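Local coordinates for protein Vlm2 (Streptomyces tsusimaensis, PDB 6ECB) that is a nonribosomal peptide synthetase subunit whose C-terminal thioesterase domain, the part in this structure, acts in the biosynthesis of the depsipeptide valinomycin, at residues I135-P140 with H238-K243. Sequence-based numbering, arbitrary orientation.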
loop_
_atom_site.group_PDB
_atom_site.type_symbol
_atom_site.label_atom_id
_atom_site.label_comp_id
_atom_site.label_asym_id
_atom_site.label_seq_id
_atom_site.Cartn_x
_atom_site.Cartn_y
_atom_site.Cartn_z
ATOM N N ILE A 135 -0.037 -2.558 10.671
ATOM C CA ILE A 135 1.060 -1.650 10.374
ATOM C C ILE A 135 0.533 -0.589 9.411
ATOM O O ILE A 135 0.198 -0.892 8.254
ATOM C CB ILE A 135 2.254 -2.403 9.776
ATOM C CG1 ILE A 135 2.808 -3.371 10.820
ATOM C CG2 ILE A 135 3.313 -1.431 9.211
ATOM C CD1 ILE A 135 3.883 -4.316 10.292
ATOM N N ILE A 136 0.486 0.658 9.873
ATOM C CA ILE A 136 0.073 1.796 9.056
ATOM C C ILE A 136 1.325 2.550 8.622
ATOM O O ILE A 136 2.133 2.998 9.453
ATOM C CB ILE A 136 -0.888 2.726 9.815
ATOM C CG1 ILE A 136 -2.213 2.014 10.122
ATOM C CG2 ILE A 136 -1.087 4.036 9.021
ATOM C CD1 ILE A 136 -3.006 1.592 8.904
ATOM N N LEU A 137 1.475 2.728 7.310
ATOM C CA LEU A 137 2.613 3.452 6.755
ATOM C C LEU A 137 2.148 4.846 6.332
ATOM O O LEU A 137 1.576 5.040 5.254
ATOM C CB LEU A 137 3.218 2.682 5.590
ATOM C CG LEU A 137 3.776 1.306 5.954
ATOM C CD1 LEU A 137 4.297 0.645 4.675
ATOM C CD2 LEU A 137 4.870 1.376 7.003
ATOM N N ASP A 138 2.348 5.795 7.240
ATOM C CA ASP A 138 2.326 7.228 6.968
ATOM C C ASP A 138 1.013 7.759 6.387
ATOM O O ASP A 138 1.023 8.636 5.517
ATOM C CB ASP A 138 3.501 7.599 6.042
ATOM C CG ASP A 138 3.819 9.063 6.095
ATOM O OD1 ASP A 138 3.792 9.625 7.215
ATOM O OD2 ASP A 138 4.126 9.643 5.037
ATOM N N THR A 139 -0.137 7.285 6.894
ATOM C CA THR A 139 -1.391 7.947 6.597
ATOM C C THR A 139 -2.170 8.088 7.898
ATOM O O THR A 139 -2.224 7.134 8.676
ATOM C CB THR A 139 -2.288 7.208 5.561
ATOM O OG1 THR A 139 -3.457 7.996 5.311
ATOM C CG2 THR A 139 -2.756 5.903 6.034
ATOM N N PRO A 140 -2.795 9.236 8.125
ATOM C CA PRO A 140 -3.769 9.339 9.216
ATOM C C PRO A 140 -5.036 8.595 8.868
ATOM O O PRO A 140 -5.298 8.276 7.695
ATOM C CB PRO A 140 -4.051 10.847 9.309
ATOM C CG PRO A 140 -3.121 11.517 8.399
ATOM C CD PRO A 140 -2.735 10.493 7.362
ATOM N N HIS A 238 0.631 -0.213 14.836
ATOM C CA HIS A 238 1.900 0.501 14.761
ATOM C C HIS A 238 1.792 1.479 13.612
ATOM O O HIS A 238 1.540 1.058 12.484
ATOM C CB HIS A 238 3.084 -0.412 14.479
ATOM C CG HIS A 238 3.667 -1.035 15.703
ATOM N ND1 HIS A 238 3.091 -2.131 16.290
ATOM C CD2 HIS A 238 4.744 -0.710 16.467
ATOM C CE1 HIS A 238 3.792 -2.478 17.354
ATOM N NE2 HIS A 238 4.801 -1.627 17.490
ATOM N N VAL A 239 1.983 2.763 13.894
ATOM C CA VAL A 239 1.883 3.830 12.908
ATOM C C VAL A 239 3.293 4.360 12.669
ATOM O O VAL A 239 3.937 4.852 13.600
ATOM C CB VAL A 239 0.971 4.964 13.412
ATOM C CG1 VAL A 239 0.847 6.089 12.382
ATOM C CG2 VAL A 239 -0.411 4.435 13.805
ATOM N N PHE A 240 3.773 4.267 11.444
ATOM C CA PHE A 240 5.086 4.772 11.061
ATOM C C PHE A 240 4.830 6.029 10.245
ATOM O O PHE A 240 4.212 5.952 9.179
ATOM C CB PHE A 240 5.866 3.723 10.252
ATOM C CG PHE A 240 6.192 2.488 11.046
ATOM C CD1 PHE A 240 5.259 1.453 11.163
ATOM C CD2 PHE A 240 7.393 2.377 11.717
ATOM C CE1 PHE A 240 5.538 0.347 11.930
ATOM C CE2 PHE A 240 7.682 1.261 12.492
ATOM C CZ PHE A 240 6.740 0.238 12.590
ATOM N N ARG A 241 5.288 7.179 10.749
ATOM C CA ARG A 241 4.927 8.449 10.134
ATOM C C ARG A 241 6.162 9.266 9.800
ATOM O O ARG A 241 7.077 9.404 10.623
ATOM C CB ARG A 241 4.007 9.281 11.053
ATOM C CG ARG A 241 4.564 9.464 12.427
ATOM C CD ARG A 241 3.823 10.553 13.219
ATOM N NE ARG A 241 4.201 10.510 14.627
ATOM C CZ ARG A 241 3.418 10.887 15.632
ATOM N NH1 ARG A 241 2.200 11.376 15.406
ATOM N NH2 ARG A 241 3.857 10.772 16.868
ATOM N N THR A 242 6.136 9.849 8.608
ATOM C CA THR A 242 7.166 10.799 8.213
ATOM C C THR A 242 6.900 12.138 8.905
ATOM O O THR A 242 5.826 12.369 9.480
ATOM C CB THR A 242 7.222 10.960 6.691
ATOM O OG1 THR A 242 5.972 11.435 6.165
ATOM C CG2 THR A 242 7.577 9.634 6.022
ATOM N N LYS A 243 7.898 13.010 8.857
ATOM C CA LYS A 243 7.899 14.230 9.662
ATOM C C LYS A 243 7.993 15.495 8.822
ATOM O O LYS A 243 8.388 16.541 9.333
ATOM C CB LYS A 243 9.021 14.181 10.693
ATOM C CG LYS A 243 8.907 13.015 11.674
ATOM C CD LYS A 243 7.488 12.854 12.290
ATOM C CE LYS A 243 7.037 14.098 13.066
ATOM N NZ LYS A 243 7.930 14.399 14.223
#
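With CG trans to the backbone N (chi1 -161°), Asp138 reaches across to Thr242, whose OG1 sits between its own N and carbonyl carbon and meets the carboxylate. The contact joins adjacent parallel strands, 134-137 and 237-241, of the alpha/beta-hydrolase sheet in this thioesterase domain. Within the sheet, Ile136 holds the neighbouring strand through both backbone polar groups: its N donates to His238 O at 2.8 Å, and its O accepts from Phe240 N in an almost perfectly straight bond (179°). At the end of strand 134-137, Asp138 N is within 2.7 Å of Phe240 O, but the bend at the hydrogen makes this bond weak. On one face of the sheet, Ile135 CG2 packs obliquely on the Phe240 ring, 3.9 Å from CE1, and Leu137 CD2 lies against Phe240 CB. Leu289 of helix 281-293 touches both Leu137 and Phe240. Past Leu137, the buried carboxylate of Asp138 is gripped at both oxygens. Its OD2 also bonds to His273 ND1 and its OD1 to His245 NE2; together with Ser111 and His273, Asp138 is arranged as in the Ser-His-Asp triads of alpha/beta hydrolases and is probably the acid. The bonds from Thr242 would then serve as a second shell that fixes the rotation of the carboxylate beside His273. An alanine here would remove both oxygens and would probably leave Thr242 N and OG1 without these acceptors and His273 freer to turn. The two grips differ in direction: Thr242 N approaches OD1 at 2.7 Å from above the carboxylate plane. Thr242 OG1 instead donates to OD2 on its syn side, 32° out of that plane.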